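Local structure of tail fiber protein (Acinetobacter phage AM24, 5W5P) at residues M231-A245 / I262-S276. The protein is a trimeric phage tailspike that probably recognises and degrades the capsular polysaccharide of its Acinetobacter baumannii host. Sequence-based numbering, arbitrary orientation.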
HETATM    1  N   MSE A 231      -7.005   5.736  15.140  1.00 36.54           N
HETATM    2  CA  MSE A 231      -6.146   5.444  16.283  1.00 37.48           C
HETATM    3  C   MSE A 231      -4.688   5.429  15.855  1.00 39.94           C
HETATM    4  O   MSE A 231      -4.237   4.465  15.244  1.00 41.78           O
HETATM    5  CB  MSE A 231      -6.502   4.101  16.913  1.00 40.92           C
HETATM    6  CG  MSE A 231      -7.902   4.026  17.453  1.00 50.52           C
HETATM    7 SE   MSE A 231      -8.281   2.328  18.317  1.00 59.13          SE
HETATM    8  CE  MSE A 231      -7.540   2.659  20.085  1.00 51.81           C
ATOM      9  N   LYS A 232      -3.950   6.490  16.179  1.00 37.31           N
ATOM     10  CA  LYS A 232      -2.583   6.641  15.705  1.00 36.42           C
ATOM     11  C   LYS A 232      -1.710   7.258  16.791  1.00 40.44           C
ATOM     12  O   LYS A 232      -2.166   8.090  17.583  1.00 36.71           O
ATOM     13  CB  LYS A 232      -2.525   7.504  14.431  1.00 38.01           C
ATOM     14  CG  LYS A 232      -3.232   6.901  13.211  1.00 46.89           C
ATOM     15  CD  LYS A 232      -3.660   7.970  12.207  1.00 57.26           C
ATOM     16  CE  LYS A 232      -2.457   8.711  11.625  1.00 65.79           C
ATOM     17  NZ  LYS A 232      -2.850   9.984  10.925  1.00 68.44           N
ATOM     18  N   GLY A 233      -0.442   6.838  16.815  1.00 39.85           N
ATOM     19  CA  GLY A 233       0.560   7.455  17.659  1.00 38.68           C
ATOM     20  C   GLY A 233       0.528   7.070  19.119  1.00 41.15           C
ATOM     21  O   GLY A 233       1.253   7.676  19.915  1.00 43.59           O
ATOM     22  N   GLY A 234      -0.276   6.083  19.502  1.00 39.53           N
ATOM     23  CA  GLY A 234      -0.379   5.718  20.900  1.00 36.89           C
ATOM     24  C   GLY A 234       0.398   4.481  21.293  1.00 38.05           C
ATOM     25  O   GLY A 234       0.736   3.650  20.444  1.00 41.25           O
ATOM     26  N   ARG A 235       0.704   4.365  22.583  1.00 38.00           N
ATOM     27  CA  ARG A 235       1.290   3.165  23.160  1.00 39.07           C
ATOM     28  C   ARG A 235       0.200   2.403  23.902  1.00 41.52           C
ATOM     29  O   ARG A 235      -0.588   3.003  24.641  1.00 45.45           O
ATOM     30  CB  ARG A 235       2.439   3.511  24.112  1.00 36.17           C
ATOM     31  CG  ARG A 235       3.536   2.445  24.188  1.00 37.75           C
ATOM     32  CD  ARG A 235       3.127   1.250  25.039  1.00 37.01           C
ATOM     33  NE  ARG A 235       4.247   0.346  25.294  1.00 37.67           N
ATOM     34  CZ  ARG A 235       4.762  -0.499  24.402  1.00 42.20           C
ATOM     35  NH1 ARG A 235       4.253  -0.586  23.180  1.00 40.85           N
ATOM     36  NH2 ARG A 235       5.787  -1.270  24.735  1.00 38.25           N
ATOM     37  N   TYR A 236       0.155   1.088  23.696  1.00 39.77           N
ATOM     38  CA  TYR A 236      -0.833   0.224  24.331  1.00 35.66           C
ATOM     39  C   TYR A 236      -0.103  -0.954  24.952  1.00 40.18           C
ATOM     40  O   TYR A 236       0.574  -1.708  24.246  1.00 38.60           O
ATOM     41  CB  TYR A 236      -1.882  -0.261  23.329  1.00 35.04           C
ATOM     42  CG  TYR A 236      -2.685   0.854  22.714  1.00 34.52           C
ATOM     43  CD1 TYR A 236      -2.188   1.587  21.644  1.00 34.08           C
ATOM     44  CD2 TYR A 236      -3.941   1.175  23.198  1.00 39.62           C
ATOM     45  CE1 TYR A 236      -2.922   2.606  21.078  1.00 38.12           C
ATOM     46  CE2 TYR A 236      -4.683   2.194  22.641  1.00 39.69           C
ATOM     47  CZ  TYR A 236      -4.171   2.906  21.584  1.00 38.43           C
ATOM     48  OH  TYR A 236      -4.909   3.924  21.037  1.00 40.49           O
ATOM     49  N   LEU A 237      -0.245  -1.109  26.263  1.00 37.07           N
ATOM     50  CA  LEU A 237       0.490  -2.109  27.023  1.00 37.92           C
ATOM     51  C   LEU A 237      -0.498  -2.902  27.864  1.00 46.84           C
ATOM     52  O   LEU A 237      -1.228  -2.324  28.678  1.00 48.23           O
ATOM     53  CB  LEU A 237       1.556  -1.442  27.898  1.00 38.63           C
ATOM     54  CG  LEU A 237       2.423  -2.324  28.800  1.00 41.30           C
ATOM     55  CD1 LEU A 237       3.089  -3.446  28.006  1.00 39.69           C
ATOM     56  CD2 LEU A 237       3.459  -1.470  29.509  1.00 40.40           C
ATOM     57  N   ARG A 238      -0.524  -4.220  27.650  1.00 38.67           N
ATOM     58  CA  ARG A 238      -1.374  -5.147  28.405  1.00 39.34           C
ATOM     59  C   ARG A 238      -2.840  -4.717  28.366  1.00 38.97           C
ATOM     60  O   ARG A 238      -3.559  -4.776  29.367  1.00 39.65           O
ATOM     61  CB  ARG A 238      -0.875  -5.305  29.844  1.00 40.58           C
ATOM     62  CG  ARG A 238       0.554  -5.831  29.929  1.00 42.33           C
ATOM     63  CD  ARG A 238       0.985  -6.098  31.356  1.00 43.76           C
ATOM     64  NE  ARG A 238       2.400  -6.454  31.437  1.00 45.15           N
ATOM     65  CZ  ARG A 238       3.387  -5.570  31.578  1.00 50.85           C
ATOM     66  NH1 ARG A 238       3.114  -4.275  31.651  1.00 49.99           N
ATOM     67  NH2 ARG A 238       4.650  -5.980  31.651  1.00 51.96           N
ATOM     68  N   ILE A 239      -3.286  -4.296  27.182  1.00 37.96           N
ATOM     69  CA  ILE A 239      -4.668  -3.901  26.939  1.00 42.99           C
ATOM     70  C   ILE A 239      -5.412  -5.089  26.344  1.00 42.17           C
ATOM     71  O   ILE A 239      -4.955  -5.693  25.367  1.00 43.26           O
ATOM     72  CB  ILE A 239      -4.737  -2.672  26.015  1.00 41.00           C
ATOM     73  CG1 ILE A 239      -4.099  -1.468  26.714  1.00 38.48           C
ATOM     74  CG2 ILE A 239      -6.176  -2.401  25.558  1.00 38.63           C
ATOM     75  CD1 ILE A 239      -5.022  -0.760  27.690  1.00 37.27           C
ATOM     76  N   SER A 240      -6.559  -5.430  26.932  1.00 45.77           N
ATOM     77  CA  SER A 240      -7.285  -6.622  26.499  1.00 43.82           C
ATOM     78  C   SER A 240      -7.778  -6.478  25.064  1.00 41.72           C
ATOM     79  O   SER A 240      -7.799  -7.456  24.305  1.00 45.13           O
ATOM     80  CB  SER A 240      -8.455  -6.893  27.445  1.00 43.04           C
ATOM     81  OG  SER A 240      -8.047  -6.782  28.801  1.00 44.37           O
ATOM     82  N   ALA A 241      -8.183  -5.270  24.679  1.00 38.83           N
ATOM     83  CA  ALA A 241      -8.627  -5.001  23.319  1.00 39.86           C
ATOM     84  C   ALA A 241      -8.574  -3.503  23.083  1.00 39.26           C
ATOM     85  O   ALA A 241      -9.075  -2.731  23.904  1.00 43.17           O
ATOM     86  CB  ALA A 241     -10.049  -5.526  23.080  1.00 36.19           C
ATOM     87  N   LEU A 242      -7.967  -3.091  21.970  1.00 35.53           N
ATOM     88  CA  LEU A 242      -8.029  -1.684  21.590  1.00 34.30           C
ATOM     89  C   LEU A 242      -9.454  -1.300  21.213  1.00 42.55           C
ATOM     90  O   LEU A 242      -9.965  -0.258  21.646  1.00 46.47           O
ATOM     91  CB  LEU A 242      -7.069  -1.401  20.432  1.00 33.70           C
ATOM     92  CG  LEU A 242      -5.629  -1.018  20.776  1.00 41.16           C
ATOM     93  CD1 LEU A 242      -4.871  -2.178  21.425  1.00 34.18           C
ATOM     94  CD2 LEU A 242      -4.897  -0.521  19.531  1.00 35.43           C
ATOM     95  N   VAL A 243     -10.112  -2.135  20.410  1.00 38.59           N
ATOM     96  CA  VAL A 243     -11.495  -1.931  19.992  1.00 37.38           C
ATOM     97  C   VAL A 243     -12.274  -3.210  20.260  1.00 40.47           C
ATOM     98  O   VAL A 243     -11.810  -4.306  19.928  1.00 43.95           O
ATOM     99  CB  VAL A 243     -11.604  -1.547  18.502  1.00 36.57           C
ATOM    100  CG1 VAL A 243     -13.047  -1.183  18.155  1.00 34.01           C
ATOM    101  CG2 VAL A 243     -10.668  -0.400  18.175  1.00 33.33           C
ATOM    102  N   ARG A 244     -13.455  -3.071  20.853  1.00 39.73           N
ATOM    103  CA  ARG A 244     -14.346  -4.194  21.085  1.00 36.05           C
ATOM    104  C   ARG A 244     -15.754  -3.766  20.705  1.00 42.36           C
ATOM    105  O   ARG A 244     -16.125  -2.601  20.880  1.00 43.22           O
ATOM    106  CB  ARG A 244     -14.296  -4.660  22.549  1.00 36.83           C
ATOM    107  CG  ARG A 244     -15.286  -5.760  22.887  1.00 37.70           C
ATOM    108  CD  ARG A 244     -15.019  -6.368  24.255  1.00 39.00           C
ATOM    109  NE  ARG A 244     -13.748  -7.082  24.287  1.00 39.02           N
ATOM    110  CZ  ARG A 244     -13.123  -7.468  25.399  1.00 40.24           C
ATOM    111  NH1 ARG A 244     -13.658  -7.228  26.590  1.00 39.84           N
ATOM    112  NH2 ARG A 244     -11.962  -8.102  25.317  1.00 40.22           N
ATOM    113  N   ALA A 245     -16.523  -4.702  20.152  1.00 41.04           N
ATOM    114  CA  ALA A 245     -17.914  -4.446  19.800  1.00 40.03           C
ATOM    115  C   ALA A 245     -18.675  -5.761  19.887  1.00 42.34           C
ATOM    116  O   ALA A 245     -18.371  -6.696  19.141  1.00 45.71           O
ATOM    117  CB  ALA A 245     -18.022  -3.838  18.400  1.00 36.55           C
ATOM    118  N   ILE A 262      -6.327   1.708  12.550  1.00 35.25           N
ATOM    119  CA  ILE A 262      -5.353   1.555  13.624  1.00 35.65           C
ATOM    120  C   ILE A 262      -3.975   1.540  12.978  1.00 39.86           C
ATOM    121  O   ILE A 262      -3.580   0.540  12.363  1.00 41.00           O
ATOM    122  CB  ILE A 262      -5.611   0.280  14.438  1.00 33.34           C
ATOM    123  CG1 ILE A 262      -7.027   0.302  15.007  1.00 35.96           C
ATOM    124  CG2 ILE A 262      -4.573   0.118  15.534  1.00 34.31           C
ATOM    125  CD1 ILE A 262      -7.389  -0.920  15.815  1.00 40.43           C
ATOM    126  N   GLU A 263      -3.240   2.646  13.111  1.00 40.03           N
ATOM    127  CA  GLU A 263      -2.033   2.868  12.327  1.00 39.55           C
ATOM    128  C   GLU A 263      -0.980   3.588  13.160  1.00 42.30           C
ATOM    129  O   GLU A 263      -1.300   4.511  13.909  1.00 42.75           O
ATOM    130  CB  GLU A 263      -2.355   3.683  11.064  1.00 41.85           C
ATOM    131  CG  GLU A 263      -1.253   3.698  10.016  1.00 50.26           C
ATOM    132  CD  GLU A 263      -1.649   4.443   8.749  1.00 54.32           C
ATOM    133  OE1 GLU A 263      -0.921   4.333   7.739  1.00 56.00           O
ATOM    134  OE2 GLU A 263      -2.682   5.146   8.766  1.00 55.41           O
ATOM    135  N   GLU A 264       0.276   3.151  13.022  1.00 41.85           N
ATOM    136  CA  GLU A 264       1.438   3.826  13.614  1.00 42.58           C
ATOM    137  C   GLU A 264       1.355   3.892  15.142  1.00 41.77           C
ATOM    138  O   GLU A 264       1.590   4.935  15.758  1.00 41.29           O
ATOM    139  CB  GLU A 264       1.625   5.221  13.010  1.00 49.07           C
ATOM    140  CG  GLU A 264       2.417   5.221  11.701  1.00 61.65           C
ATOM    141  CD  GLU A 264       1.739   6.016  10.592  1.00 68.22           C
ATOM    142  OE1 GLU A 264       1.172   7.094  10.893  1.00 71.07           O
ATOM    143  OE2 GLU A 264       1.770   5.559   9.424  1.00 67.73           O
ATOM    144  N   ASN A 265       1.048   2.754  15.758  1.00 41.61           N
ATOM    145  CA  ASN A 265       0.992   2.625  17.208  1.00 39.64           C
ATOM    146  C   ASN A 265       2.094   1.691  17.693  1.00 40.17           C
ATOM    147  O   ASN A 265       2.773   1.028  16.906  1.00 45.01           O
ATOM    148  CB  ASN A 265      -0.369   2.099  17.678  1.00 34.25           C
ATOM    149  CG  ASN A 265      -1.497   3.062  17.390  1.00 37.99           C
ATOM    150  OD1 ASN A 265      -1.567   4.150  17.969  1.00 44.09           O
ATOM    151  ND2 ASN A 265      -2.393   2.668  16.490  1.00 36.04           N
ATOM    152  N   HIS A 266       2.251   1.640  19.012  1.00 36.40           N
ATOM    153  CA  HIS A 266       3.200   0.750  19.675  1.00 34.70           C
ATOM    154  C   HIS A 266       2.393  -0.184  20.581  1.00 35.14           C
ATOM    155  O   HIS A 266       2.021   0.185  21.697  1.00 37.24           O
ATOM    156  CB  HIS A 266       4.239   1.552  20.465  1.00 42.11           C
ATOM    157  CG  HIS A 266       4.957   2.587  19.652  1.00 40.67           C
ATOM    158  ND1 HIS A 266       6.250   2.418  19.205  1.00 42.04           N
ATOM    159  CD2 HIS A 266       4.567   3.809  19.217  1.00 40.57           C
ATOM    160  CE1 HIS A 266       6.624   3.488  18.525  1.00 40.70           C
ATOM    161  NE2 HIS A 266       5.620   4.347  18.518  1.00 40.14           N
ATOM    162  N   LEU A 267       2.115  -1.392  20.093  1.00 35.41           N
ATOM    163  CA  LEU A 267       1.325  -2.374  20.826  1.00 34.85           C
ATOM    164  C   LEU A 267       2.241  -3.405  21.465  1.00 39.72           C
ATOM    165  O   LEU A 267       3.153  -3.930  20.820  1.00 46.06           O
ATOM    166  CB  LEU A 267       0.323  -3.084  19.911  1.00 34.46           C
ATOM    167  CG  LEU A 267      -0.478  -2.238  18.920  1.00 41.82           C
ATOM    168  CD1 LEU A 267      -1.495  -3.092  18.197  1.00 42.48           C
ATOM    169  CD2 LEU A 267      -1.165  -1.084  19.628  1.00 46.86           C
ATOM    170  N   ALA A 268       1.992  -3.702  22.734  1.00 39.62           N
ATOM    171  CA  ALA A 268       2.793  -4.692  23.438  1.00 39.88           C
ATOM    172  C   ALA A 268       1.919  -5.420  24.445  1.00 40.38           C
ATOM    173  O   ALA A 268       1.205  -4.782  25.227  1.00 41.07           O
ATOM    174  CB  ALA A 268       3.988  -4.038  24.136  1.00 42.82           C
ATOM    175  N   LEU A 269       1.973  -6.753  24.405  1.00 41.65           N
ATOM    176  CA  LEU A 269       1.315  -7.611  25.391  1.00 38.66           C
ATOM    177  C   LEU A 269      -0.194  -7.397  25.424  1.00 38.66           C
ATOM    178  O   LEU A 269      -0.837  -7.611  26.452  1.00 39.42           O
ATOM    179  CB  LEU A 269       1.917  -7.406  26.781  1.00 39.71           C
ATOM    180  CG  LEU A 269       3.407  -7.743  26.860  1.00 45.13           C
ATOM    181  CD1 LEU A 269       4.038  -7.195  28.135  1.00 41.34           C
ATOM    182  CD2 LEU A 269       3.589  -9.244  26.763  1.00 46.09           C
ATOM    183  N   CYS A 270      -0.772  -6.979  24.301  1.00 37.29           N
ATOM    184  CA  CYS A 270      -2.214  -6.817  24.193  1.00 43.60           C
ATOM    185  C   CYS A 270      -2.861  -8.149  23.829  1.00 46.33           C
ATOM    186  O   CYS A 270      -2.297  -8.935  23.063  1.00 49.19           O
ATOM    187  CB  CYS A 270      -2.563  -5.755  23.147  1.00 41.92           C
ATOM    188  SG  CYS A 270      -1.807  -4.130  23.443  1.00 42.27           S
ATOM    189  N   ASN A 271      -4.042  -8.407  24.397  1.00 48.11           N
ATOM    190  CA  ASN A 271      -4.728  -9.669  24.132  1.00 47.10           C
ATOM    191  C   ASN A 271      -5.341  -9.684  22.739  1.00 43.40           C
ATOM    192  O   ASN A 271      -5.322 -10.716  22.059  1.00 42.83           O
ATOM    193  CB  ASN A 271      -5.810  -9.922  25.183  1.00 51.01           C
ATOM    194  CG  ASN A 271      -5.239 -10.249  26.545  1.00 63.28           C
ATOM    195  OD1 ASN A 271      -4.177 -10.866  26.657  1.00 68.65           O
ATOM    196  ND2 ASN A 271      -5.942  -9.835  27.594  1.00 68.90           N
ATOM    197  N   ARG A 272      -5.916  -8.559  22.314  1.00 40.05           N
ATOM    198  CA  ARG A 272      -6.485  -8.413  20.983  1.00 42.32           C
ATOM    199  C   ARG A 272      -6.284  -6.980  20.523  1.00 44.66           C
ATOM    200  O   ARG A 272      -6.239  -6.052  21.336  1.00 49.82           O
ATOM    201  CB  ARG A 272      -7.987  -8.743  20.939  1.00 41.27           C
ATOM    202  CG  ARG A 272      -8.360 -10.139  21.395  1.00 42.33           C
ATOM    203  CD  ARG A 272      -8.219 -11.150  20.278  1.00 46.47           C
ATOM    204  NE  ARG A 272      -8.807 -12.436  20.654  1.00 50.74           N
ATOM    205  CZ  ARG A 272      -8.126 -13.430  21.216  1.00 46.45           C
ATOM    206  NH1 ARG A 272      -8.744 -14.560  21.529  1.00 45.19           N
ATOM    207  NH2 ARG A 272      -6.828 -13.292  21.461  1.00 44.59           N
ATOM    208  N   ILE A 273      -6.155  -6.806  19.210  1.00 40.39           N
ATOM    209  CA  ILE A 273      -6.234  -5.469  18.635  1.00 35.92           C
ATOM    210  C   ILE A 273      -7.689  -5.076  18.427  1.00 38.60           C
ATOM    211  O   ILE A 273      -8.145  -4.032  18.909  1.00 43.48           O
ATOM    212  CB  ILE A 273      -5.436  -5.397  17.321  1.00 34.63           C
ATOM    213  CG1 ILE A 273      -3.973  -5.776  17.554  1.00 35.37           C
ATOM    214  CG2 ILE A 273      -5.527  -4.008  16.726  1.00 36.08           C
ATOM    215  CD1 ILE A 273      -3.143  -5.803  16.276  1.00 34.60           C
ATOM    216  N   ILE A 274      -8.441  -5.916  17.720  1.00 37.55           N
ATOM    217  CA  ILE A 274      -9.874  -5.745  17.524  1.00 37.03           C
ATOM    218  C   ILE A 274     -10.558  -7.029  17.970  1.00 37.60           C
ATOM    219  O   ILE A 274     -10.133  -8.128  17.598  1.00 36.86           O
ATOM    220  CB  ILE A 274     -10.223  -5.424  16.057  1.00 35.63           C
ATOM    221  CG1 ILE A 274      -9.582  -4.100  15.634  1.00 33.51           C
ATOM    222  CG2 ILE A 274     -11.731  -5.381  15.863  1.00 34.81           C
ATOM    223  CD1 ILE A 274      -9.962  -3.665  14.231  1.00 34.14           C
ATOM    224  N   ASP A 275     -11.609  -6.892  18.774  1.00 38.94           N
ATOM    225  CA  ASP A 275     -12.339  -8.032  19.325  1.00 41.04           C
ATOM    226  C   ASP A 275     -13.815  -7.875  18.967  1.00 42.02           C
ATOM    227  O   ASP A 275     -14.544  -7.146  19.645  1.00 42.94           O
ATOM    228  CB  ASP A 275     -12.132  -8.120  20.834  1.00 42.39           C
ATOM    229  CG  ASP A 275     -12.783  -9.341  21.440  1.00 45.38           C
ATOM    230  OD1 ASP A 275     -13.141  -9.294  22.638  1.00 47.75           O
ATOM    231  OD2 ASP A 275     -12.931 -10.351  20.722  1.00 46.76           O
ATOM    232  N   SER A 276     -14.253  -8.553  17.910  1.00 39.38           N
ATOM    233  CA  SER A 276     -15.649  -8.489  17.489  1.00 38.12           C
ATOM    234  C   SER A 276     -15.946  -9.692  16.590  1.00 41.21           C
ATOM    235  O   SER A 276     -15.190 -10.670  16.572  1.00 45.37           O
ATOM    236  CB  SER A 276     -15.938  -7.145  16.802  1.00 35.81           C
ATOM    237  OG  SER A 276     -17.326  -6.987  16.583  1.00 41.69           O
TER
HETATM  238  O   HOH W   1       5.417  -2.054  20.687  1.00 39.81           O
HETATM  239  O   HOH W   2      -3.788   5.375  19.275  1.00 36.43           O
HETATM  240  O   HOH W   3      -6.562  -8.938  30.177  1.00 45.10           O
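Met231 gives its carbonyl O to two donors of the next coil: Glu263 N, nearly along the C=O axis, and Asn265 ND2, 2.9 Å away and well above the carbonyl plane. The selenium of Met231, modelled as selenomethionine, lies alongside Ile262 CG1. Lys232 runs beside Glu263, but its NZ forms a salt bridge with Glu264 of the third subunit. At the corner, Asn265 OD1 takes Gly234 N in its carbonyl plane at 2.8 Å, so both ends of this amide grip the first coil; with CG beside its own backbone N (chi1 -65°), Asn265 brings its amide up to that coil, and a water ties OD1 to Tyr236 OH. Beyond the corner, strands 235-237 and 266-268 run parallel, 4° apart. Arg235 bends at chi2 (-77°), laying one guanidinium face over Ala268 CB, 3.4 Å from NH2, while NH1 makes a weak bond to His266 O; NH2 hydrogen-bonds to the carbonyl O atoms of Gly160 and Ile158 of the second subunit. Over the centre of one Tyr236 ring face sits Leu242 CD2, 3.8 Å above the plane, and Leu267 CD2 comes within 3.5 Å of Tyr236 CD1. At the next turn the Arg238 guanidinium lies with one face over Leu269 CD1. Leu242 packs between Ile262, Leu267 and Cys270, and Val243 CG2 meets Ile262 CD1. Arg244 NE reaches Asp275 OD1 at 2.8 Å, a salt bridge whose hydrogen bond is weak and bent, and Ser276 OG hydrogen-bonds to Ala245 O, 2.8 Å away. Successive coils of a parallel beta-helix, as in other phage tailspikes, are thus stacked: apolar groups pack inside, an asparagine amide secures one corner, and charged groups around Lys232 and Arg235 bind the coils into the trimer.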